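Local coordinates for serine acetyltransferase (Entamoeba histolytica, PDB 3Q1X), which probably catalyses the transfer of an acetyl group to the hydroxyl of L-serine, a step of cysteine biosynthesis, and is seen here with serine bound, at residues A170-H175 with A190-W195; H175-H180 with W195-Q200; S201-A206 with K237-I242; D228-G233 with V248-N253. One frame throughout, in Å; residues are numbered along the deposited sequence.

In the fold
After the N-terminal helices the chain winds into a left-handed parallel beta helix, whose successive coils lie on one another in three parallel sheets. Contact 1 brings 190-195 back onto 170-175, one coil later, and contact 2 does the same one side further along, 195-200 on 175-180; the two cross and share His175 and Trp195. The chain then runs directly into contact 3, where 237-242 returns to 201-206 after a longer excursion. Contact 4, 228-233 with 248-253, opens inside that loop and closes beyond it, so contacts 3 and 4 also cross. Contacts 2 and 4 belong to one sheet, joined by strands 197-198 and 231-232; contacts 1 and 3 lie in the other two.

Contact 1. Residues A170-H175 with A190-W195; sequences ASIKGH and AIIGEW
His175 and Trp195 form the dense end of this contact between two coils. Their rings make an offset stack, imidazole and five-membered-ring centroids 4.2 Å apart and planes at 17°, with Trp195 NE1 over the imidazole face toward its rim. His175 CB adds a CH-pi contact almost on the normal of that five-membered ring, 3.5 Å from its centroid. Ile172 and Ile192 both point into the interior, CG1 of Ile172 meeting CD1 of Ile192 at 4.0 Å. Parallel-strand bonds run along the backbones, Ser171 O accepting Ile192 N at 2.8 Å, and Trp195 N reaches Gly174 O beside the stack. The outward side is looser. There Lys173 lays its CB against OE2 of Glu194 and then leads away, while Glu194, bent at chi2 (82°), returns OE2 to Gly174 N in a weak 3.1 Å bond. One water links Ser171 OG with Ala190 O there; on the inner side a second donates to the carbonyls of Gly174 and Gly193. Strand 171-172 is outermost in its sheet within the chain, and 191-192 is followed by 225-226. Arg137 of helix 128-144 binds the Ile172 and Lys173 carbonyls, Ala109 of helix 82-113 touches both rings, and Tyr229 continues the stack beyond Trp195.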
loop_
_atom_site.group_PDB
_atom_site.type_symbol
_atom_site.label_atom_id
_atom_site.label_comp_id
_atom_site.label_asym_id
_atom_site.label_seq_id
_atom_site.Cartn_x
_atom_site.Cartn_y
_atom_site.Cartn_z
ATOM N N ALA A 170 -14.665 7.311 -12.267
ATOM C CA ALA A 170 -15.762 6.722 -11.500
ATOM C C ALA A 170 -16.705 7.810 -11.003
ATOM O O ALA A 170 -16.271 8.907 -10.650
ATOM C CB ALA A 170 -15.224 5.904 -10.334
ATOM N N SER A 171 -17.995 7.504 -11.006
ATOM C CA SER A 171 -19.016 8.408 -10.485
ATOM C C SER A 171 -19.555 7.836 -9.186
ATOM O O SER A 171 -20.082 6.728 -9.165
ATOM C CB SER A 171 -20.145 8.595 -11.503
ATOM O OG SER A 171 -19.620 8.855 -12.790
ATOM N N ILE A 172 -19.407 8.582 -8.095
ATOM C CA ILE A 172 -19.798 8.083 -6.777
ATOM C C ILE A 172 -20.654 9.100 -6.021
ATOM O O ILE A 172 -20.234 10.241 -5.792
ATOM C CB ILE A 172 -18.564 7.670 -5.912
ATOM C CG1 ILE A 172 -17.584 6.800 -6.713
ATOM C CG2 ILE A 172 -19.009 6.946 -4.650
ATOM C CD1 ILE A 172 -16.275 6.497 -5.991
ATOM N N LYS A 173 -21.855 8.680 -5.631
ATOM C CA LYS A 173 -22.747 9.532 -4.857
ATOM C C LYS A 173 -22.311 9.623 -3.391
ATOM O O LYS A 173 -21.278 9.065 -3.019
ATOM C CB LYS A 173 -24.199 9.063 -4.994
ATOM C CG LYS A 173 -24.731 9.213 -6.424
ATOM C CD LYS A 173 -26.245 9.115 -6.483
ATOM C CE LYS A 173 -26.755 9.426 -7.885
ATOM N NZ LYS A 173 -27.830 8.474 -8.314
ATOM N N GLY A 174 -23.089 10.344 -2.580
ATOM C CA GLY A 174 -22.735 10.621 -1.189
ATOM C C GLY A 174 -22.969 9.489 -0.208
ATOM O O GLY A 174 -23.379 8.395 -0.590
ATOM N N HIS A 175 -22.731 9.776 1.068
ATOM C CA HIS A 175 -22.764 8.779 2.136
ATOM C C HIS A 175 -21.955 7.537 1.758
ATOM O O HIS A 175 -22.399 6.404 1.957
ATOM C CB HIS A 175 -24.213 8.398 2.498
ATOM C CG HIS A 175 -25.034 9.541 3.010
ATOM N ND1 HIS A 175 -25.155 9.830 4.352
ATOM C CD2 HIS A 175 -25.780 10.462 2.358
ATOM C CE1 HIS A 175 -25.942 10.879 4.506
ATOM N NE2 HIS A 175 -26.332 11.284 3.311
ATOM N N ALA A 190 -17.212 2.951 -13.646
ATOM C CA ALA A 190 -18.048 2.511 -12.534
ATOM C C ALA A 190 -18.999 3.628 -12.116
ATOM O O ALA A 190 -18.633 4.800 -12.124
ATOM C CB ALA A 190 -17.191 2.062 -11.364
ATOM N N ILE A 191 -20.230 3.266 -11.780
ATOM C CA ILE A 191 -21.209 4.224 -11.263
ATOM C C ILE A 191 -21.729 3.667 -9.944
ATOM O O ILE A 191 -22.176 2.524 -9.888
ATOM C CB ILE A 191 -22.387 4.446 -12.261
ATOM C CG1 ILE A 191 -21.870 4.989 -13.607
ATOM C CG2 ILE A 191 -23.500 5.311 -11.632
ATOM C CD1 ILE A 191 -21.884 6.499 -13.777
ATOM N N ILE A 192 -21.670 4.476 -8.888
ATOM C CA ILE A 192 -22.028 4.016 -7.552
ATOM C C ILE A 192 -23.028 4.978 -6.919
ATOM O O ILE A 192 -22.795 6.182 -6.872
ATOM C CB ILE A 192 -20.777 3.903 -6.635
ATOM C CG1 ILE A 192 -19.780 2.894 -7.206
ATOM C CG2 ILE A 192 -21.175 3.542 -5.211
ATOM C CD1 ILE A 192 -18.416 2.915 -6.509
ATOM N N GLY A 193 -24.131 4.443 -6.416
ATOM C CA GLY A 193 -25.168 5.267 -5.818
ATOM C C GLY A 193 -24.851 5.712 -4.400
ATOM O O GLY A 193 -23.701 5.628 -3.944
ATOM N N GLU A 194 -25.883 6.187 -3.710
ATOM C CA GLU A 194 -25.787 6.681 -2.342
ATOM C C GLU A 194 -25.642 5.520 -1.365
ATOM O O GLU A 194 -26.105 4.412 -1.643
ATOM C CB GLU A 194 -27.061 7.477 -2.002
ATOM C CG GLU A 194 -26.943 8.469 -0.854
ATOM C CD GLU A 194 -26.332 9.800 -1.265
ATOM O OE1 GLU A 194 -25.985 10.592 -0.364
ATOM O OE2 GLU A 194 -26.193 10.059 -2.483
ATOM N N TRP A 195 -25.013 5.776 -0.217
ATOM C CA TRP A 195 -24.923 4.791 0.858
ATOM C C TRP A 195 -24.298 3.467 0.427
ATOM O O TRP A 195 -24.833 2.390 0.699
ATOM C CB TRP A 195 -26.299 4.566 1.509
ATOM C CG TRP A 195 -26.624 5.577 2.537
ATOM C CD1 TRP A 195 -27.521 6.593 2.430
ATOM C CD2 TRP A 195 -26.065 5.662 3.850
ATOM N NE1 TRP A 195 -27.560 7.316 3.601
ATOM C CE2 TRP A 195 -26.673 6.763 4.490
ATOM C CE3 TRP A 195 -25.106 4.911 4.548
ATOM C CZ2 TRP A 195 -26.349 7.143 5.799
ATOM C CZ3 TRP A 195 -24.781 5.289 5.853
ATOM C CH2 TRP A 195 -25.405 6.395 6.462
HETATM O O HOH W 1 -18.353 6.645 -14.146
HETATM O O HOH W 2 -22.108 5.863 -1.581
#

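Contact 2. Residues H175-H180 with W195-Q200; sequences HFFIDH and WCRIYQ. With SER (serine), chain B.
Phe176 carries its ring trans to the backbone N (chi1 -177°), which turns the CD1 side to Cys196 CB, 3.8 Å away and in the ring plane. Ile198 sends CG1 back beside its own N, and the extended CD1 ends 3.7 Å from Phe176 CE1. With Ile178, which runs side by side with Ile198, these groups fill the interior. On the outer side the CG of Arg197 lies 4.1 Å from Phe177 CD2. Three backbone bonds, among them Ile198 N to Phe177 O, knit the parallel strands between the two layers. At the far end Asp179 swings its carboxylate opposite its N (chi1 -160°), and OD2 accepts the amino group of the bound serine at 2.7 Å. A water spans Asp179 OD2 and Tyr199 OH, and Asp179 CB packs against Tyr199 CE1. The His180 ring turns an edge to the serine hydroxyl, while the Gln200 side chain runs alongside that of His180, amide and ring planes 77° apart. The polar ends of Arg197 and Tyr199 bond His208 of the second subunit, Gln200 NE2 bonds its Thr203, and its Arg222 also holds the serine. A substrate pocket between adjoining left-handed beta helices is characteristic of trimeric hexapeptide-repeat acyltransferases.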
loop_
_atom_site.group_PDB
_atom_site.type_symbol
_atom_site.label_atom_id
_atom_site.label_comp_id
_atom_site.label_asym_id
_atom_site.label_seq_id
_atom_site.Cartn_x
_atom_site.Cartn_y
_atom_site.Cartn_z
ATOM N N HIS A 175 -22.731 9.776 1.068
ATOM C CA HIS A 175 -22.764 8.779 2.136
ATOM C C HIS A 175 -21.955 7.537 1.758
ATOM O O HIS A 175 -22.399 6.404 1.957
ATOM C CB HIS A 175 -24.213 8.398 2.498
ATOM C CG HIS A 175 -25.034 9.541 3.010
ATOM N ND1 HIS A 175 -25.155 9.830 4.352
ATOM C CD2 HIS A 175 -25.780 10.462 2.358
ATOM C CE1 HIS A 175 -25.942 10.879 4.506
ATOM N NE2 HIS A 175 -26.332 11.284 3.311
ATOM N N PHE A 176 -20.770 7.774 1.208
ATOM C CA PHE A 176 -19.919 6.722 0.697
ATOM C C PHE A 176 -18.879 6.343 1.744
ATOM O O PHE A 176 -18.272 7.212 2.378
ATOM C CB PHE A 176 -19.250 7.178 -0.606
ATOM C CG PHE A 176 -18.392 6.130 -1.257
ATOM C CD1 PHE A 176 -18.920 4.899 -1.629
ATOM C CD2 PHE A 176 -17.054 6.379 -1.497
ATOM C CE1 PHE A 176 -18.114 3.924 -2.231
ATOM C CE2 PHE A 176 -16.234 5.414 -2.108
ATOM C CZ PHE A 176 -16.770 4.182 -2.473
ATOM N N PHE A 177 -18.679 5.043 1.927
ATOM C CA PHE A 177 -17.705 4.549 2.906
ATOM C C PHE A 177 -16.941 3.327 2.424
ATOM O O PHE A 177 -17.536 2.293 2.110
ATOM C CB PHE A 177 -18.397 4.252 4.240
ATOM C CG PHE A 177 -17.472 3.736 5.328
ATOM C CD1 PHE A 177 -16.237 4.343 5.590
ATOM C CD2 PHE A 177 -17.872 2.673 6.132
ATOM C CE1 PHE A 177 -15.404 3.866 6.612
ATOM C CE2 PHE A 177 -17.054 2.192 7.162
ATOM C CZ PHE A 177 -15.816 2.788 7.400
ATOM N N ILE A 178 -15.616 3.458 2.368
ATOM C CA ILE A 178 -14.719 2.328 2.190
ATOM C C ILE A 178 -14.052 2.047 3.544
ATOM O O ILE A 178 -13.301 2.872 4.049
ATOM C CB ILE A 178 -13.628 2.593 1.115
ATOM C CG1 ILE A 178 -14.255 2.817 -0.265
ATOM C CG2 ILE A 178 -12.636 1.442 1.074
ATOM C CD1 ILE A 178 -13.377 3.589 -1.227
ATOM N N ASP A 179 -14.339 0.890 4.130
ATOM C CA ASP A 179 -13.696 0.479 5.369
ATOM C C ASP A 179 -12.494 -0.385 5.070
ATOM O O ASP A 179 -12.575 -1.298 4.238
ATOM C CB ASP A 179 -14.673 -0.308 6.248
ATOM C CG ASP A 179 -14.255 -0.352 7.707
ATOM O OD1 ASP A 179 -13.230 0.266 8.108
ATOM O OD2 ASP A 179 -14.972 -1.006 8.478
ATOM N N HIS A 180 -11.389 -0.087 5.757
ATOM C CA HIS A 180 -10.099 -0.803 5.624
ATOM C C HIS A 180 -9.415 -0.469 4.301
ATOM O O HIS A 180 -8.362 0.184 4.290
ATOM C CB HIS A 180 -10.263 -2.304 5.879
ATOM C CG HIS A 180 -10.648 -2.617 7.290
ATOM N ND1 HIS A 180 -11.869 -3.164 7.632
ATOM C CD2 HIS A 180 -9.985 -2.420 8.452
ATOM C CE1 HIS A 180 -11.924 -3.317 8.944
ATOM N NE2 HIS A 180 -10.795 -2.873 9.464
ATOM N N TRP A 195 -25.013 5.776 -0.217
ATOM C CA TRP A 195 -24.923 4.791 0.858
ATOM C C TRP A 195 -24.298 3.467 0.427
ATOM O O TRP A 195 -24.833 2.390 0.699
ATOM C CB TRP A 195 -26.299 4.566 1.509
ATOM C CG TRP A 195 -26.624 5.577 2.537
ATOM C CD1 TRP A 195 -27.521 6.593 2.430
ATOM C CD2 TRP A 195 -26.065 5.662 3.850
ATOM N NE1 TRP A 195 -27.560 7.316 3.601
ATOM C CE2 TRP A 195 -26.673 6.763 4.490
ATOM C CE3 TRP A 195 -25.106 4.911 4.548
ATOM C CZ2 TRP A 195 -26.349 7.143 5.799
ATOM C CZ3 TRP A 195 -24.781 5.289 5.853
ATOM C CH2 TRP A 195 -25.405 6.395 6.462
ATOM N N CYS A 196 -23.165 3.553 -0.258
ATOM C CA CYS A 196 -22.415 2.360 -0.616
ATOM C C CYS A 196 -21.362 2.124 0.447
ATOM O O CYS A 196 -20.622 3.041 0.822
ATOM C CB CYS A 196 -21.778 2.489 -1.997
ATOM S SG CYS A 196 -21.078 0.950 -2.605
ATOM N N ARG A 197 -21.336 0.904 0.967
ATOM C CA ARG A 197 -20.353 0.496 1.957
ATOM C C ARG A 197 -19.475 -0.587 1.352
ATOM O O ARG A 197 -19.967 -1.649 0.974
ATOM C CB ARG A 197 -21.049 -0.027 3.215
ATOM C CG ARG A 197 -20.124 -0.289 4.386
ATOM C CD ARG A 197 -20.926 -0.726 5.602
ATOM N NE ARG A 197 -21.857 0.312 6.043
ATOM C CZ ARG A 197 -22.827 0.139 6.934
ATOM N NH1 ARG A 197 -23.035 -1.050 7.493
ATOM N NH2 ARG A 197 -23.604 1.162 7.259
ATOM N N ILE A 198 -18.179 -0.314 1.260
ATOM C CA ILE A 198 -17.239 -1.202 0.568
ATOM C C ILE A 198 -16.087 -1.594 1.484
ATOM O O ILE A 198 -15.494 -0.740 2.144
ATOM C CB ILE A 198 -16.682 -0.538 -0.732
ATOM C CG1 ILE A 198 -17.805 -0.316 -1.752
ATOM C CG2 ILE A 198 -15.531 -1.349 -1.338
ATOM C CD1 ILE A 198 -17.364 0.370 -3.043
ATOM N N TYR A 199 -15.766 -2.883 1.492
ATOM C CA TYR A 199 -14.675 -3.418 2.283
ATOM C C TYR A 199 -13.397 -3.686 1.480
ATOM O O TYR A 199 -13.355 -3.542 0.240
ATOM C CB TYR A 199 -15.131 -4.673 3.026
ATOM C CG TYR A 199 -16.085 -4.341 4.131
ATOM C CD1 TYR A 199 -15.614 -4.033 5.410
ATOM C CD2 TYR A 199 -17.465 -4.276 3.896
ATOM C CE1 TYR A 199 -16.491 -3.695 6.434
ATOM C CE2 TYR A 199 -18.357 -3.936 4.920
ATOM C CZ TYR A 199 -17.859 -3.653 6.185
ATOM O OH TYR A 199 -18.721 -3.311 7.198
ATOM N N GLN A 200 -12.361 -4.079 2.215
ATOM C CA GLN A 200 -11.052 -4.391 1.659
ATOM C C GLN A 200 -11.173 -5.383 0.503
ATOM O O GLN A 200 -12.073 -6.232 0.499
ATOM C CB GLN A 200 -10.117 -4.927 2.759
ATOM C CG GLN A 200 -10.579 -6.204 3.488
ATOM C CD GLN A 200 -11.480 -5.945 4.692
ATOM O OE1 GLN A 200 -12.213 -4.968 4.736
ATOM N NE2 GLN A 200 -11.445 -6.856 5.663
HETATM N N SER B . -14.246 -1.777 10.983
HETATM C CA SER B . -15.279 -2.832 11.218
HETATM C C SER B . -15.330 -3.214 12.689
HETATM O O SER B . -14.535 -2.735 13.496
HETATM C CB SER B . -14.988 -4.066 10.359
HETATM O OG SER B . -13.775 -4.693 10.757
HETATM O OXT SER B . -16.167 -4.009 13.098
HETATM O O HOH W 3 -21.888 3.952 3.150
HETATM O O HOH W 4 -17.524 -1.727 8.852
#

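Contact 3. Residues S201-A206 with K237-I242. With SER (serine), chain C.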
loop_
_atom_site.group_PDB
_atom_site.type_symbol
_atom_site.label_atom_id
_atom_site.label_comp_id
_atom_site.label_asym_id
_atom_site.label_seq_id
_atom_site.Cartn_x
_atom_site.Cartn_y
_atom_site.Cartn_z
ATOM N N SER A 201 -10.299 -5.232 -0.489
ATOM C CA SER A 201 -10.171 -6.188 -1.590
ATOM C C SER A 201 -11.382 -6.314 -2.519
ATOM O O SER A 201 -11.520 -7.321 -3.230
ATOM C CB SER A 201 -9.792 -7.565 -1.027
ATOM O OG SER A 201 -8.436 -7.581 -0.623
ATOM N N VAL A 202 -12.237 -5.292 -2.532
ATOM C CA VAL A 202 -13.402 -5.279 -3.416
ATOM C C VAL A 202 -13.048 -4.665 -4.752
ATOM O O VAL A 202 -12.481 -3.571 -4.807
ATOM C CB VAL A 202 -14.585 -4.523 -2.790
ATOM C CG1 VAL A 202 -15.601 -4.084 -3.859
ATOM C CG2 VAL A 202 -15.238 -5.381 -1.729
ATOM N N THR A 203 -13.379 -5.374 -5.823
ATOM C CA THR A 203 -13.273 -4.813 -7.169
ATOM C C THR A 203 -14.641 -4.479 -7.751
ATOM O O THR A 203 -15.541 -5.326 -7.787
ATOM C CB THR A 203 -12.497 -5.736 -8.132
ATOM O OG1 THR A 203 -11.145 -5.883 -7.663
ATOM C CG2 THR A 203 -12.480 -5.151 -9.547
ATOM N N LEU A 204 -14.782 -3.229 -8.185
ATOM C CA LEU A 204 -15.884 -2.796 -9.035
ATOM C C LEU A 204 -15.235 -2.410 -10.346
ATOM O O LEU A 204 -14.880 -1.254 -10.553
ATOM C CB LEU A 204 -16.624 -1.600 -8.433
ATOM C CG LEU A 204 -17.559 -1.890 -7.257
ATOM C CD1 LEU A 204 -18.072 -0.598 -6.665
ATOM C CD2 LEU A 204 -18.732 -2.774 -7.691
ATOM N N GLY A 205 -15.042 -3.398 -11.213
ATOM C CA GLY A 205 -14.157 -3.213 -12.351
ATOM C C GLY A 205 -14.377 -4.144 -13.516
ATOM O O GLY A 205 -15.510 -4.501 -13.833
ATOM N N ALA A 206 -13.272 -4.513 -14.161
ATOM C CA ALA A 206 -13.299 -5.342 -15.350
ATOM C C ALA A 206 -12.011 -6.143 -15.476
ATOM O O ALA A 206 -10.978 -5.762 -14.921
ATOM C CB ALA A 206 -13.511 -4.472 -16.595
ATOM N N LYS A 237 -15.531 -9.676 -6.081
ATOM C CA LYS A 237 -15.077 -9.210 -7.392
ATOM C C LYS A 237 -16.277 -9.038 -8.312
ATOM O O LYS A 237 -16.823 -10.018 -8.831
ATOM C CB LYS A 237 -14.049 -10.170 -8.024
ATOM C CG LYS A 237 -12.825 -10.529 -7.154
ATOM C CD LYS A 237 -12.145 -9.289 -6.580
ATOM C CE LYS A 237 -10.868 -9.636 -5.801
ATOM N NZ LYS A 237 -11.055 -10.624 -4.704
ATOM N N VAL A 238 -16.671 -7.789 -8.513
ATOM C CA VAL A 238 -17.839 -7.461 -9.328
ATOM C C VAL A 238 -17.333 -6.906 -10.649
ATOM O O VAL A 238 -16.738 -5.824 -10.694
ATOM C CB VAL A 238 -18.764 -6.454 -8.606
ATOM C CG1 VAL A 238 -20.061 -6.250 -9.385
ATOM C CG2 VAL A 238 -19.066 -6.938 -7.192
ATOM N N LEU A 239 -17.540 -7.664 -11.725
ATOM C CA LEU A 239 -16.854 -7.379 -12.975
ATOM C C LEU A 239 -17.776 -7.238 -14.177
ATOM O O LEU A 239 -18.750 -7.976 -14.321
ATOM C CB LEU A 239 -15.777 -8.439 -13.253
ATOM C CG LEU A 239 -14.729 -8.688 -12.153
ATOM C CD1 LEU A 239 -13.863 -9.865 -12.501
ATOM C CD2 LEU A 239 -13.849 -7.465 -11.885
ATOM N N GLY A 240 -17.445 -6.281 -15.039
ATOM C CA GLY A 240 -18.139 -6.113 -16.309
ATOM C C GLY A 240 -19.193 -5.028 -16.288
ATOM O O GLY A 240 -19.508 -4.463 -15.231
ATOM N N ASN A 241 -19.739 -4.739 -17.467
ATOM C CA ASN A 241 -20.801 -3.756 -17.614
ATOM C C ASN A 241 -22.120 -4.369 -17.144
ATOM O O ASN A 241 -22.986 -4.725 -17.949
ATOM C CB ASN A 241 -20.897 -3.285 -19.074
ATOM C CG ASN A 241 -21.985 -2.233 -19.286
ATOM O OD1 ASN A 241 -22.505 -1.644 -18.331
ATOM N ND2 ASN A 241 -22.339 -2.001 -20.549
ATOM N N ILE A 242 -22.251 -4.489 -15.828
ATOM C CA ILE A 242 -23.393 -5.146 -15.203
ATOM C C ILE A 242 -24.071 -4.185 -14.235
ATOM O O ILE A 242 -23.470 -3.195 -13.811
ATOM C CB ILE A 242 -22.971 -6.444 -14.466
ATOM C CG1 ILE A 242 -21.898 -6.142 -13.404
ATOM C CG2 ILE A 242 -22.502 -7.506 -15.475
ATOM C CD1 ILE A 242 -21.591 -7.301 -12.481
HETATM N N SER C . -7.877 -1.070 -16.234
HETATM C CA SER C . -8.925 -1.940 -16.848
HETATM C C SER C . -10.042 -1.096 -17.445
HETATM O O SER C . -10.046 0.127 -17.319
HETATM C CB SER C . -9.492 -2.910 -15.809
HETATM O OG SER C . -10.195 -2.214 -14.787
HETATM O OXT SER C . -10.959 -1.621 -18.063
#
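Between Gly205 and Leu239, on neighbouring coils of the left-handed beta helix, the flat groups are peptides, not rings. The CD2 methyl of Leu239 rests on one face of the Gly205-Ala206 peptide, 3.7 Å from Gly205 C, while Gly240 N donates to Gly205 O in the carbonyl plane at 2.9 Å. At Thr203 O the donor, Val238 N, is tilted 21° from the plane of the Thr203 carbonyl. Such backbone bonds are the rungs of a parallel sheet, strand 237-239 lying on strand 203-205. Side chains alternate between two layers. Inside, Leu204 and Val238 run side by side, CD2 of Leu204 touching CB of Val238 at 3.8 Å. Outside, Thr203 divides its branches: CG2 meets Leu239 CD2 at 3.6 Å, and OG1 faces Lys237 CD and accepts NE2 of Gln200 of the third subunit. Lys237, bent at chi2 and chi4, folds its chain past Thr203 and lodges NZ on Gly235 O and Asn253 of the third subunit. Its CE approaches Ser201 O, a buried carbonyl with no polar partner in the model. After Gly240 the chain makes an inverse gamma turn centred on Asn241. Strand 203-205 leads into the serine pocket, where Ala206 O lies 3.3 Å from CB of the bound serine.

Contact 4. Residues D228-G233 with V248-N253; sequences DYVTIG and VRIGAN
Thr231 joins the two strands through both its N and its O, which point to the same neighbour. Its N donates to Val248 O at 3.0 Å and its O accepts Ile250 N at 2.8 Å, each bond close to straight at the oxygen. The third bond, from Gly233 N to Ile250 O, is also 2.8 Å long but less regular, for its donor stands 31° out of the carbonyl plane as the chain turns away from the strand. Val248 O also takes a CA-H...O contact from Val230. Apolar contact occupies the interior. Ile232 and Ile250 lie side by side with the same orientation, and CG1 of Ile232 meets CD1 of Ile250 at 3.8 Å. With CG1 placed beside the backbone N (chi1 -62°) and CD1 reaching on from it, Ile250 also brings that methyl to CG1 of Val230 at 4.3 Å. Val230 and Val248 pack more loosely, CG2 of Val230 facing CB of Val248. Such stacked aliphatic residues, one from each coil, line the core of the left-handed parallel beta helix built by hexapeptide repeats, and both segments belong to that repeat region. Polar contact points outward, to the neighbouring subunit. Thr231 OG1 bonds Gln210 of the second subunit, Arg249 NH2 takes the carbonyl of the same residue, and Tyr229 OH bonds Glu212 there. Within the chain, the Tyr229 ring meets that of His247 with the planes nearly parallel, and Asp228 OD1 accepts the N of Glu194.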
loop_
_atom_site.group_PDB
_atom_site.type_symbol
_atom_site.label_atom_id
_atom_site.label_comp_id
_atom_site.label_asym_id
_atom_site.label_seq_id
_atom_site.Cartn_x
_atom_site.Cartn_y
_atom_site.Cartn_z
ATOM N N ASP A 228 -28.351 2.145 -4.732
ATOM C CA ASP A 228 -28.261 2.735 -3.395
ATOM C C ASP A 228 -28.306 1.671 -2.305
ATOM O O ASP A 228 -28.863 0.590 -2.504
ATOM C CB ASP A 228 -29.397 3.742 -3.184
ATOM C CG ASP A 228 -29.427 4.827 -4.247
ATOM O OD1 ASP A 228 -28.357 5.202 -4.765
ATOM O OD2 ASP A 228 -30.530 5.325 -4.554
ATOM N N TYR A 229 -27.702 1.972 -1.159
ATOM C CA TYR A 229 -27.725 1.073 -0.002
ATOM C C TYR A 229 -27.173 -0.325 -0.308
ATOM O O TYR A 229 -27.752 -1.346 0.089
ATOM C CB TYR A 229 -29.138 0.991 0.579
ATOM C CG TYR A 229 -29.632 2.304 1.123
ATOM C CD1 TYR A 229 -29.314 2.698 2.418
ATOM C CD2 TYR A 229 -30.409 3.161 0.338
ATOM C CE1 TYR A 229 -29.751 3.908 2.923
ATOM C CE2 TYR A 229 -30.858 4.379 0.838
ATOM C CZ TYR A 229 -30.526 4.742 2.134
ATOM O OH TYR A 229 -30.965 5.942 2.649
ATOM N N VAL A 230 -26.051 -0.353 -1.019
ATOM C CA VAL A 230 -25.372 -1.591 -1.358
ATOM C C VAL A 230 -24.179 -1.779 -0.438
ATOM O O VAL A 230 -23.429 -0.829 -0.175
ATOM C CB VAL A 230 -24.908 -1.585 -2.828
ATOM C CG1 VAL A 230 -24.041 -2.804 -3.157
ATOM C CG2 VAL A 230 -26.113 -1.496 -3.754
ATOM N N THR A 231 -24.023 -3.000 0.063
ATOM C CA THR A 231 -22.850 -3.370 0.855
ATOM C C THR A 231 -22.076 -4.463 0.138
ATOM O O THR A 231 -22.635 -5.509 -0.218
ATOM C CB THR A 231 -23.233 -3.826 2.277
ATOM O OG1 THR A 231 -24.131 -2.874 2.848
ATOM C CG2 THR A 231 -21.995 -3.946 3.169
ATOM N N ILE A 232 -20.784 -4.225 -0.077
ATOM C CA ILE A 232 -19.969 -5.171 -0.823
ATOM C C ILE A 232 -18.890 -5.738 0.085
ATOM O O ILE A 232 -17.968 -5.027 0.491
ATOM C CB ILE A 232 -19.359 -4.552 -2.104
ATOM C CG1 ILE A 232 -20.442 -3.827 -2.903
ATOM C CG2 ILE A 232 -18.734 -5.641 -2.968
ATOM C CD1 ILE A 232 -19.947 -3.088 -4.100
ATOM N N GLY A 233 -19.028 -7.021 0.400
ATOM C CA GLY A 233 -18.182 -7.684 1.383
ATOM C C GLY A 233 -16.763 -7.928 0.925
ATOM O O GLY A 233 -16.461 -7.835 -0.268
ATOM N N VAL A 248 -28.747 -4.182 -1.956
ATOM C CA VAL A 248 -28.098 -5.457 -2.229
ATOM C C VAL A 248 -26.965 -5.682 -1.224
ATOM O O VAL A 248 -26.193 -4.769 -0.930
ATOM C CB VAL A 248 -27.555 -5.514 -3.688
ATOM C CG1 VAL A 248 -26.664 -6.724 -3.899
ATOM C CG2 VAL A 248 -28.712 -5.530 -4.692
ATOM N N ARG A 249 -26.902 -6.893 -0.679
ATOM C CA ARG A 249 -25.811 -7.316 0.194
ATOM C C ARG A 249 -24.972 -8.352 -0.551
ATOM O O ARG A 249 -25.502 -9.354 -1.040
ATOM C CB ARG A 249 -26.369 -7.910 1.495
ATOM C CG ARG A 249 -27.113 -6.916 2.385
ATOM C CD ARG A 249 -28.196 -7.599 3.239
ATOM N NE ARG A 249 -28.686 -6.734 4.317
ATOM C CZ ARG A 249 -28.707 -7.057 5.611
ATOM N NH1 ARG A 249 -28.278 -8.247 6.026
ATOM N NH2 ARG A 249 -29.167 -6.185 6.499
ATOM N N ILE A 250 -23.670 -8.100 -0.664
ATOM C CA ILE A 250 -22.767 -9.035 -1.337
ATOM C C ILE A 250 -21.792 -9.654 -0.341
ATOM O O ILE A 250 -21.086 -8.937 0.373
ATOM C CB ILE A 250 -22.006 -8.360 -2.496
ATOM C CG1 ILE A 250 -22.998 -7.860 -3.554
ATOM C CG2 ILE A 250 -21.006 -9.331 -3.125
ATOM C CD1 ILE A 250 -22.498 -6.682 -4.364
ATOM N N GLY A 251 -21.767 -10.986 -0.302
ATOM C CA GLY A 251 -20.940 -11.736 0.649
ATOM C C GLY A 251 -19.463 -11.796 0.309
ATOM O O GLY A 251 -19.046 -11.420 -0.795
ATOM N N ALA A 252 -18.669 -12.282 1.261
ATOM C CA ALA A 252 -17.210 -12.315 1.118
ATOM C C ALA A 252 -16.741 -13.192 -0.052
ATOM O O ALA A 252 -17.344 -14.223 -0.354
ATOM C CB ALA A 252 -16.551 -12.750 2.423
ATOM N N ASN A 253 -15.672 -12.752 -0.713
ATOM C CA ASN A 253 -15.037 -13.491 -1.810
ATOM C C ASN A 253 -15.934 -13.831 -3.009
ATOM O O ASN A 253 -15.585 -14.688 -3.819
ATOM C CB ASN A 253 -14.344 -14.756 -1.279
ATOM C CG ASN A 253 -13.007 -14.460 -0.619
ATOM O OD1 ASN A 253 -12.578 -13.308 -0.544
ATOM N ND2 ASN A 253 -12.341 -15.506 -0.139
#